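Local coordinates for nucleocapsid protein (Sin Nombre virus, PDB 2IC6) that probably packages the viral RNA genome into nucleocapsids, its N-terminal antiparallel coiled coil being the part described here, at residues Asp12-His17 with Gly62-Glu67; Gln19-Thr24 with Ser55-Lys60; Lys29-Ala34 with Ser45-Arg50. The protein carries 1 engineered substitution. All blocks are in the same frame, centred on the assembly; numbering follows the deposited sequence. Where two conformers were deposited one is given.

Contact 1. Residues Asp12-His17 with Gly62-Glu67; sequences DNITLH and GELKRE
Leu64 of helix 41-74 packs against Ile14, Asn13 and His17 of helix 6-37, in one layer of a two-helix antiparallel coiled coil. The side chains of Ile14 and Leu64 run past each other in opposite directions. Their closest atoms are Ile14 CG1 and Leu64 CB, 3.6 Å apart. Ile14 CG1 lies anti to its carbonyl carbon (chi1 -71°), and the extended chain carries CD1 over the Leu64 carbonyl and to 4.1 Å from Lys65 CG. Leu64 CD1 sits over one face of the His17 ring, 3.9 Å from His17 ND1. Leu64 CD2 lies 3.7 Å from Asn13 OD1, where the two side chains cross at about a right angle.

The His17 ring is held from its own helix. ND1 donates to Asn13 O over 2.8 Å, with the acceptor close to the ring plane. Asn13 O also takes the backbone N-H of His17, from the opposite face of its carbonyl. Beyond the apolar part, Lys65 NZ forms a salt bridge with Glu18.

Across the segments the contact is van der Waals packing, with Leu64 methyls against both apolar and polar atoms. The intrahelical bond limits imidazole rotation, presents a ring face to Leu64 and satisfies ND1.

Contact 2. Residues Gln19-Thr24 with Ser55-Lys60; sequences QRLVTT and SALETK. Engineered in segment 19-24: Arg20 (natural residue Gln).
Leu57 meets Leu21, Arg20 and Thr24 where helices 6-37 and 41-74 run antiparallel, in a layer of the two-helix coiled coil. It has the most surface buried here, followed by Leu21 and then Glu58. Leu57 points toward the other helix. The CA atoms of Leu21 and Leu57 are 6.2 Å apart, the nearest such pair between the segments.

The two leucine side chains lie alongside each other, pointing opposite ways. Leu21 CD1 comes to 4.1 Å from Leu57 CB. The branches of Leu57 then divide. In the Thr24 conformer given, Leu57 CD1 lies 3.6 Å from Thr24 OG1; it also touches the carbonyl oxygen of Arg20. Leu57 CD2 reaches the CB of Arg20, an engineered residue, at the longer distance of 4.2 Å.

Leu21 leaves its helix with CG anti to the backbone N (chi1 -178°). This carries its methyls across to Glu58, and the Leu21 and Glu58 side chains cross at about a right angle. Leu21 CD1 is 4.0 Å from Glu58 CG, and CD2 is almost as close to that carbon. Glu58 meets Leu21 mainly with its CG. Its carboxylate goes on to a salt bridge from OE2 to Arg25, the residue just after segment 19-24.

In the same conformer, Thr24 OG1 donates to Arg20 O over 2.9 Å. The backbone N-H of Thr24 reaches that oxygen from the opposite face of the carbonyl. Leu21 also touches Val54 and Leu61, so the apolar packing extends along helix 41-74.

The chemistry is an apolar seam with a polar margin. The leucines supply most of the buried surface between the segments, while Glu58 lays its aliphatic CG against Leu21 and keeps its charged end for a partner beyond them.

Contact 3. Residues Lys29-Ala34 with Ser45-Arg50; sequences KDAERA and STLQSR
Ala31 sets its CB against the backbone and side chains of one turn of helix 41-74. The methyl touches three residues there. It lies 4.0 Å from Leu47 CA, and Thr46 CG2 and Arg50 CG are equally near. Leu47 CD1 is only slightly farther from it. Ala31 points toward the other helix and is buried, and it has the most surface covered in this contact.

The small side chain lets the backbones come close. The CA atoms of Ala31 and Leu47 are 5.1 Å apart, and the axes of the two short segments approach to 8.7 Å.

Leu47 is the other main partner. Its CG is anti to the backbone N (chi1 -179°), which sends the branch past Ala31 to Glu32. There Leu47 CD1 packs 3.7 Å from Glu32 CG and also lies against the Glu32 backbone N. Glu32 thus contributes its aliphatic part to the apolar contact.

Thr46 presents its methyl to the alanine. Its OG1 lies beside the backbone N and bonds to Val42 O in the preceding turn. Arg50 joins with its CG.

The contact is apolar between the segments, with methyl and methylene groups doing most of the touching. It lies toward the end of the hairpin where the connection between the two helices is made. Leu47 also packs on Leu28 and Val35, and Arg50 on Lys27 and Leu28, all of helix 6-37. The contact thus joins the two helices of the antiparallel coiled coil, and these partners continue it into the adjacent turns. The modelled fragment has no strand and no third helix to add to it.

All three contacts join the same pair, helix 6-37 and helix 41-74, at successive levels of one antiparallel coiled coil. Contact 3 is nearest the turn, contact 2 lies at the centre of the chain, and contact 1 is toward the chain ends. Contacts 1 and 3 are partly buried and contact 2 is a surface contact. Contacts 1 and 2 touch through His17, which packs on Leu57 and Lys60; contact 3 touches neither. Each is mainly apolar. Contact 1 adds an imidazole, and salt bridges between the helices flank contact 1 (Lys65-Glu18) and contact 2 (Glu58-Arg25). Contact 3 uses an alanine, where the helices come closest of the three.

Contact 1. Residues Asp12-His17 with Gly62-Glu67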
loop_
_atom_site.group_PDB
_atom_site.type_symbol
_atom_site.label_atom_id
_atom_site.label_comp_id
_atom_site.label_asym_id
_atom_site.label_seq_id
_atom_site.Cartn_x
_atom_site.Cartn_y
_atom_site.Cartn_z
ATOM N N ASP A 12 -9.976 11.612 1.988
ATOM C CA ASP A 12 -8.683 12.002 2.531
ATOM C C ASP A 12 -7.917 10.803 3.001
ATOM O O ASP A 12 -6.699 10.777 2.872
ATOM C CB ASP A 12 -8.863 13.038 3.633
ATOM C CG ASP A 12 -9.259 14.410 3.093
ATOM O OD1 ASP A 12 -9.196 14.695 1.875
ATOM O OD2 ASP A 12 -9.675 15.242 3.921
ATOM N N ASN A 13 -8.609 9.817 3.563
ATOM C CA ASN A 13 -7.924 8.611 3.988
ATOM C C ASN A 13 -7.403 7.817 2.796
ATOM O O ASN A 13 -6.312 7.262 2.851
ATOM C CB ASN A 13 -8.872 7.805 4.856
ATOM C CG ASN A 13 -8.198 6.831 5.778
ATOM O OD1 ASN A 13 -8.893 5.957 6.340
ATOM N ND2 ASN A 13 -6.925 6.962 5.973
ATOM N N ILE A 14 -8.140 7.783 1.694
ATOM C CA ILE A 14 -7.666 7.150 0.484
ATOM C C ILE A 14 -6.415 7.896 0.067
ATOM O O ILE A 14 -5.420 7.278 -0.274
ATOM C CB ILE A 14 -8.762 7.142 -0.615
ATOM C CG1 ILE A 14 -9.866 6.138 -0.220
ATOM C CG2 ILE A 14 -8.219 6.827 -2.029
ATOM C CD1 ILE A 14 -11.161 6.252 -1.074
ATOM N N THR A 15 -6.442 9.221 0.035
ATOM C CA THR A 15 -5.183 9.970 -0.335
ATOM C C THR A 15 -4.000 9.621 0.517
ATOM O O THR A 15 -2.888 9.421 -0.011
ATOM C CB THR A 15 -5.413 11.465 -0.192
ATOM O OG1 THR A 15 -6.440 11.775 -1.114
ATOM C CG2 THR A 15 -4.136 12.331 -0.458
ATOM N N LEU A 16 -4.140 9.617 1.818
ATOM C CA LEU A 16 -3.043 9.326 2.718
ATOM C C LEU A 16 -2.536 7.947 2.411
ATOM O O LEU A 16 -1.317 7.739 2.343
ATOM C CB LEU A 16 -3.502 9.445 4.139
ATOM C CG LEU A 16 -2.484 9.133 5.210
ATOM C CD1 LEU A 16 -1.356 10.079 5.060
ATOM C CD2 LEU A 16 -3.199 9.207 6.548
ATOM N N HIS A 17 -3.458 6.999 2.189
ATOM C CA HIS A 17 -3.005 5.642 1.884
ATOM C C HIS A 17 -2.354 5.520 0.507
ATOM O O HIS A 17 -1.390 4.748 0.401
ATOM C CB HIS A 17 -4.138 4.667 2.111
ATOM C CG HIS A 17 -4.398 4.375 3.568
ATOM N ND1 HIS A 17 -5.169 5.204 4.357
ATOM C CD2 HIS A 17 -4.009 3.347 4.369
ATOM C CE1 HIS A 17 -5.235 4.684 5.579
ATOM N NE2 HIS A 17 -4.541 3.564 5.613
ATOM N N GLY A 62 -8.325 -1.012 -1.122
ATOM C CA GLY A 62 -9.464 -1.610 -1.802
ATOM C C GLY A 62 -10.726 -1.530 -0.964
ATOM O O GLY A 62 -11.809 -1.296 -1.508
ATOM N N GLU A 63 -10.596 -1.736 0.339
ATOM C CA GLU A 63 -11.720 -1.602 1.250
ATOM C C GLU A 63 -12.253 -0.175 1.247
ATOM O O GLU A 63 -13.476 0.030 1.120
ATOM C CB GLU A 63 -11.334 -2.006 2.640
ATOM C CG GLU A 63 -10.905 -3.437 2.887
ATOM C CD GLU A 63 -10.244 -3.641 4.293
ATOM O OE1 GLU A 63 -9.551 -4.661 4.442
ATOM O OE2 GLU A 63 -10.419 -2.812 5.227
ATOM N N LEU A 64 -11.372 0.802 1.407
ATOM C CA LEU A 64 -11.761 2.177 1.431
ATOM C C LEU A 64 -12.490 2.575 0.116
ATOM O O LEU A 64 -13.519 3.250 0.129
ATOM C CB LEU A 64 -10.577 3.082 1.622
ATOM C CG LEU A 64 -9.902 3.069 2.993
ATOM C CD1 LEU A 64 -8.561 3.809 2.913
ATOM C CD2 LEU A 64 -10.823 3.750 4.047
ATOM N N LYS A 65 -11.948 2.143 -1.022
ATOM C CA LYS A 65 -12.491 2.533 -2.295
ATOM C C LYS A 65 -13.868 1.903 -2.507
ATOM O O LYS A 65 -14.807 2.552 -3.016
ATOM C CB LYS A 65 -11.534 2.150 -3.410
ATOM C CG LYS A 65 -10.286 2.979 -3.444
ATOM C CD LYS A 65 -9.286 2.483 -4.438
ATOM C CE LYS A 65 -8.094 3.357 -4.459
ATOM N NZ LYS A 65 -7.093 2.976 -5.437
ATOM N N ARG A 66 -14.033 0.640 -2.145
ATOM C CA ARG A 66 -15.360 0.000 -2.272
ATOM C C ARG A 66 -16.363 0.691 -1.384
ATOM O O ARG A 66 -17.552 0.844 -1.751
ATOM C CB ARG A 66 -15.250 -1.494 -2.021
ATOM C CG ARG A 66 -14.658 -2.285 -3.223
ATOM C CD ARG A 66 -14.501 -3.774 -2.942
ATOM N NE ARG A 66 -14.029 -4.561 -4.092
ATOM C CZ ARG A 66 -14.814 -5.116 -5.031
ATOM N NH1 ARG A 66 -16.162 -5.028 -5.031
ATOM N NH2 ARG A 66 -14.204 -5.783 -6.012
ATOM N N GLU A 67 -15.966 1.064 -0.177
ATOM C CA GLU A 67 -16.894 1.774 0.734
ATOM C C GLU A 67 -17.231 3.152 0.204
ATOM O O GLU A 67 -18.389 3.568 0.274
ATOM C CB GLU A 67 -16.343 1.820 2.117
ATOM C CG GLU A 67 -16.380 0.396 2.677
ATOM C CD GLU A 67 -15.940 0.274 4.152
ATOM O OE1 GLU A 67 -15.953 1.290 4.897
ATOM O OE2 GLU A 67 -15.772 -0.891 4.573
#

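Contact 2. Residues Gln19-Thr24 with Ser55-Lys60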
loop_
_atom_site.group_PDB
_atom_site.type_symbol
_atom_site.label_atom_id
_atom_site.label_comp_id
_atom_site.label_asym_id
_atom_site.label_seq_id
_atom_site.Cartn_x
_atom_site.Cartn_y
_atom_site.Cartn_z
ATOM N N GLN A 19 -0.620 7.847 -0.946
ATOM C CA GLN A 19 0.703 8.424 -0.771
ATOM C C GLN A 19 1.625 7.434 -0.084
ATOM O O GLN A 19 2.787 7.249 -0.510
ATOM C CB GLN A 19 0.612 9.751 -0.012
ATOM C CG GLN A 19 -0.151 10.795 -0.813
ATOM C CD GLN A 19 -0.196 12.160 -0.144
ATOM O OE1 GLN A 19 -0.027 12.266 1.065
ATOM N NE2 GLN A 19 -0.487 13.197 -0.905
ATOM N N ARG A 20 1.142 6.776 0.987
ATOM C CA ARG A 20 1.962 5.795 1.677
ATOM C C ARG A 20 2.263 4.590 0.742
ATOM O O ARG A 20 3.318 4.028 0.826
ATOM C CB ARG A 20 1.219 5.312 2.885
ATOM C CG ARG A 20 1.142 6.235 3.905
ATOM C CD ARG A 20 0.593 5.609 5.177
ATOM N NE ARG A 20 -0.797 5.929 5.363
ATOM C CZ ARG A 20 -1.444 5.748 6.502
ATOM N NH1 ARG A 20 -0.813 5.245 7.539
ATOM N NH2 ARG A 20 -2.712 6.082 6.600
ATOM N N LEU A 21 1.330 4.253 -0.125
ATOM C CA LEU A 21 1.573 3.177 -1.082
ATOM C C LEU A 21 2.746 3.544 -1.995
ATOM O O LEU A 21 3.589 2.706 -2.291
ATOM C CB LEU A 21 0.325 2.847 -1.836
ATOM C CG LEU A 21 0.433 1.699 -2.836
ATOM C CD1 LEU A 21 0.925 0.403 -2.197
ATOM C CD2 LEU A 21 -0.892 1.491 -3.580
ATOM N N VAL A 22 2.795 4.773 -2.483
ATOM C CA VAL A 22 3.915 5.182 -3.348
ATOM C C VAL A 22 5.251 5.054 -2.599
ATOM O O VAL A 22 6.223 4.511 -3.129
ATOM C CB VAL A 22 3.717 6.600 -3.865
ATOM C CG1 VAL A 22 5.006 7.154 -4.509
ATOM C CG2 VAL A 22 2.557 6.628 -4.862
ATOM N N THR A 23 5.359 5.579 -1.376
ATOM C CA THR A 23 6.613 5.540 -0.698
ATOM C C THR A 23 6.981 4.112 -0.307
ATOM O O THR A 23 8.172 3.703 -0.435
ATOM C CB THR A 23 6.594 6.492 0.495
ATOM O OG1 THR A 23 5.635 6.193 1.407
ATOM C CG2 THR A 23 6.344 7.859 0.028
ATOM N N THR A 24 6.017 3.323 0.131
ATOM C CA THR A 24 6.279 1.935 0.479
ATOM C C THR A 24 6.666 1.128 -0.739
ATOM O O THR A 24 7.540 0.248 -0.675
ATOM C CB THR A 24 5.144 1.319 1.268
ATOM O OG1 THR A 24 4.818 2.167 2.379
ATOM C CG2 THR A 24 5.611 0.050 1.918
ATOM N N SER A 55 1.323 -4.905 0.200
ATOM C CA SER A 55 0.084 -5.651 0.037
ATOM C C SER A 55 -0.956 -5.265 1.060
ATOM O O SER A 55 -2.131 -5.147 0.712
ATOM C CB SER A 55 0.350 -7.160 0.248
ATOM O OG SER A 55 1.073 -7.776 -0.803
ATOM N N ALA A 56 -0.522 -5.015 2.295
ATOM C CA ALA A 56 -1.455 -4.599 3.312
ATOM C C ALA A 56 -2.071 -3.252 2.988
ATOM O O ALA A 56 -3.271 -3.030 3.207
ATOM C CB ALA A 56 -0.797 -4.591 4.678
ATOM N N LEU A 57 -1.285 -2.338 2.425
ATOM C CA LEU A 57 -1.830 -1.034 1.989
ATOM C C LEU A 57 -2.802 -1.180 0.845
ATOM O O LEU A 57 -3.845 -0.532 0.839
ATOM C CB LEU A 57 -0.671 -0.119 1.580
ATOM C CG LEU A 57 0.085 0.556 2.698
ATOM C CD1 LEU A 57 1.419 1.113 2.195
ATOM C CD2 LEU A 57 -0.747 1.653 3.352
ATOM N N GLU A 58 -2.481 -2.047 -0.095
ATOM C CA GLU A 58 -3.372 -2.257 -1.206
ATOM C C GLU A 58 -4.703 -2.855 -0.697
ATOM O O GLU A 58 -5.794 -2.444 -1.156
ATOM C CB GLU A 58 -2.741 -3.204 -2.238
ATOM C CG GLU A 58 -1.671 -2.511 -3.042
ATOM C CD GLU A 58 -0.770 -3.344 -3.856
ATOM O OE1 GLU A 58 -0.665 -4.552 -3.581
ATOM O OE2 GLU A 58 -0.110 -2.733 -4.720
ATOM N N THR A 59 -4.674 -3.777 0.246
ATOM C CA THR A 59 -5.886 -4.310 0.806
ATOM C C THR A 59 -6.737 -3.242 1.442
ATOM O O THR A 59 -7.948 -3.176 1.218
ATOM C CB THR A 59 -5.588 -5.473 1.759
ATOM O OG1 THR A 59 -4.988 -6.507 1.012
ATOM C CG2 THR A 59 -6.820 -5.960 2.493
ATOM N N LYS A 60 -6.129 -2.443 2.291
ATOM C CA LYS A 60 -6.835 -1.377 2.940
ATOM C C LYS A 60 -7.415 -0.375 1.961
ATOM O O LYS A 60 -8.579 0.011 2.080
ATOM C CB LYS A 60 -5.875 -0.670 3.907
ATOM C CG LYS A 60 -6.473 0.544 4.612
ATOM C CD LYS A 60 -7.549 0.226 5.569
ATOM C CE LYS A 60 -8.147 1.501 6.178
ATOM N NZ LYS A 60 -9.011 1.150 7.307
#

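Contact 3. Residues Lys29-Ala34 with Ser45-Arg50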
loop_
_atom_site.group_PDB
_atom_site.type_symbol
_atom_site.label_atom_id
_atom_site.label_comp_id
_atom_site.label_asym_id
_atom_site.label_seq_id
_atom_site.Cartn_x
_atom_site.Cartn_y
_atom_site.Cartn_z
ATOM N N LYS A 29 10.791 -1.590 -4.203
ATOM C CA LYS A 29 11.651 -1.651 -5.395
ATOM C C LYS A 29 13.108 -1.740 -4.978
ATOM O O LYS A 29 13.864 -2.527 -5.567
ATOM C CB LYS A 29 11.408 -0.431 -6.287
ATOM C CG LYS A 29 10.056 -0.441 -6.934
ATOM C CD LYS A 29 9.776 0.843 -7.804
ATOM C CE LYS A 29 8.356 0.974 -8.225
ATOM N NZ LYS A 29 8.345 2.116 -9.155
ATOM N N ASP A 30 13.513 -0.963 -3.977
ATOM C CA ASP A 30 14.881 -1.018 -3.492
ATOM C C ASP A 30 15.196 -2.429 -2.986
ATOM O O ASP A 30 16.290 -2.979 -3.241
ATOM C CB ASP A 30 15.050 -0.054 -2.257
ATOM C CG ASP A 30 14.811 1.468 -2.444
ATOM O OD1 ASP A 30 14.620 2.225 -1.393
ATOM O OD2 ASP A 30 14.895 1.936 -3.526
ATOM N N ALA A 31 14.283 -2.998 -2.179
ATOM C CA ALA A 31 14.537 -4.317 -1.604
ATOM C C ALA A 31 14.558 -5.402 -2.699
ATOM O O ALA A 31 15.378 -6.351 -2.578
ATOM C CB ALA A 31 13.484 -4.636 -0.566
ATOM N N GLU A 32 13.726 -5.299 -3.719
ATOM C CA GLU A 32 13.728 -6.316 -4.789
ATOM C C GLU A 32 15.041 -6.322 -5.524
ATOM O O GLU A 32 15.583 -7.352 -5.839
ATOM C CB GLU A 32 12.692 -5.916 -5.841
ATOM C CG GLU A 32 11.404 -6.014 -5.463
ATOM C CD GLU A 32 10.568 -5.378 -6.525
ATOM O OE1 GLU A 32 10.869 -4.444 -7.281
ATOM O OE2 GLU A 32 9.536 -5.896 -6.592
ATOM N N ARG A 33 15.549 -5.142 -5.800
ATOM C CA ARG A 33 16.792 -5.024 -6.538
ATOM C C ARG A 33 17.926 -5.618 -5.754
ATOM O O ARG A 33 18.779 -6.324 -6.309
ATOM C CB ARG A 33 17.091 -3.586 -6.906
ATOM C CG ARG A 33 18.269 -3.434 -7.783
ATOM C CD ARG A 33 18.200 -4.252 -9.093
ATOM N NE ARG A 33 19.396 -3.960 -9.911
ATOM C CZ ARG A 33 19.904 -4.755 -10.854
ATOM N NH1 ARG A 33 20.990 -4.410 -11.524
ATOM N NH2 ARG A 33 19.274 -5.863 -11.182
ATOM N N ALA A 34 17.944 -5.390 -4.440
ATOM C CA ALA A 34 19.011 -5.949 -3.587
ATOM C C ALA A 34 19.005 -7.459 -3.648
ATOM O O ALA A 34 20.066 -8.114 -3.710
ATOM C CB ALA A 34 18.866 -5.475 -2.145
ATOM N N SER A 45 14.727 -11.328 3.812
ATOM C CA SER A 45 13.859 -10.923 4.867
ATOM C C SER A 45 13.372 -9.471 4.692
ATOM O O SER A 45 12.177 -9.169 4.888
ATOM C CB SER A 45 14.541 -11.137 6.214
ATOM O OG SER A 45 13.753 -10.626 7.253
ATOM N N THR A 46 14.238 -8.566 4.287
ATOM C CA THR A 46 13.854 -7.195 4.039
ATOM C C THR A 46 12.751 -7.186 2.967
ATOM O O THR A 46 11.751 -6.499 3.082
ATOM C CB THR A 46 15.061 -6.386 3.533
ATOM O OG1 THR A 46 16.128 -6.443 4.478
ATOM C CG2 THR A 46 14.691 -4.927 3.242
ATOM N N LEU A 47 12.978 -7.942 1.916
ATOM C CA LEU A 47 12.015 -8.030 0.823
ATOM C C LEU A 47 10.647 -8.579 1.286
ATOM O O LEU A 47 9.596 -8.015 0.919
ATOM C CB LEU A 47 12.590 -8.895 -0.293
ATOM C CG LEU A 47 11.714 -9.076 -1.524
ATOM C CD1 LEU A 47 11.301 -7.722 -2.137
ATOM C CD2 LEU A 47 12.409 -10.018 -2.509
ATOM N N GLN A 48 10.665 -9.635 2.062
ATOM C CA GLN A 48 9.438 -10.202 2.603
ATOM C C GLN A 48 8.643 -9.140 3.343
ATOM O O GLN A 48 7.426 -9.033 3.176
ATOM C CB GLN A 48 9.804 -11.346 3.482
ATOM C CG GLN A 48 8.685 -12.100 4.176
ATOM C CD GLN A 48 9.208 -13.244 5.105
ATOM O OE1 GLN A 48 10.422 -13.322 5.461
ATOM N NE2 GLN A 48 8.270 -14.064 5.575
ATOM N N SER A 49 9.319 -8.367 4.191
ATOM C CA SER A 49 8.655 -7.337 4.939
ATOM C C SER A 49 8.096 -6.218 4.066
ATOM O O SER A 49 6.969 -5.752 4.275
ATOM C CB SER A 49 9.588 -6.753 5.983
ATOM O OG SER A 49 9.938 -7.693 6.992
ATOM N N ARG A 50 8.870 -5.725 3.110
ATOM C CA ARG A 50 8.401 -4.661 2.246
ATOM C C ARG A 50 7.208 -5.141 1.408
ATOM O O ARG A 50 6.300 -4.359 1.153
ATOM C CB ARG A 50 9.524 -4.139 1.352
ATOM C CG ARG A 50 10.662 -3.453 2.081
ATOM C CD ARG A 50 10.198 -2.330 2.973
ATOM N NE ARG A 50 11.338 -1.554 3.471
ATOM C CZ ARG A 50 11.251 -0.634 4.402
ATOM N NH1 ARG A 50 10.116 -0.419 5.030
ATOM N NH2 ARG A 50 12.307 0.052 4.785
#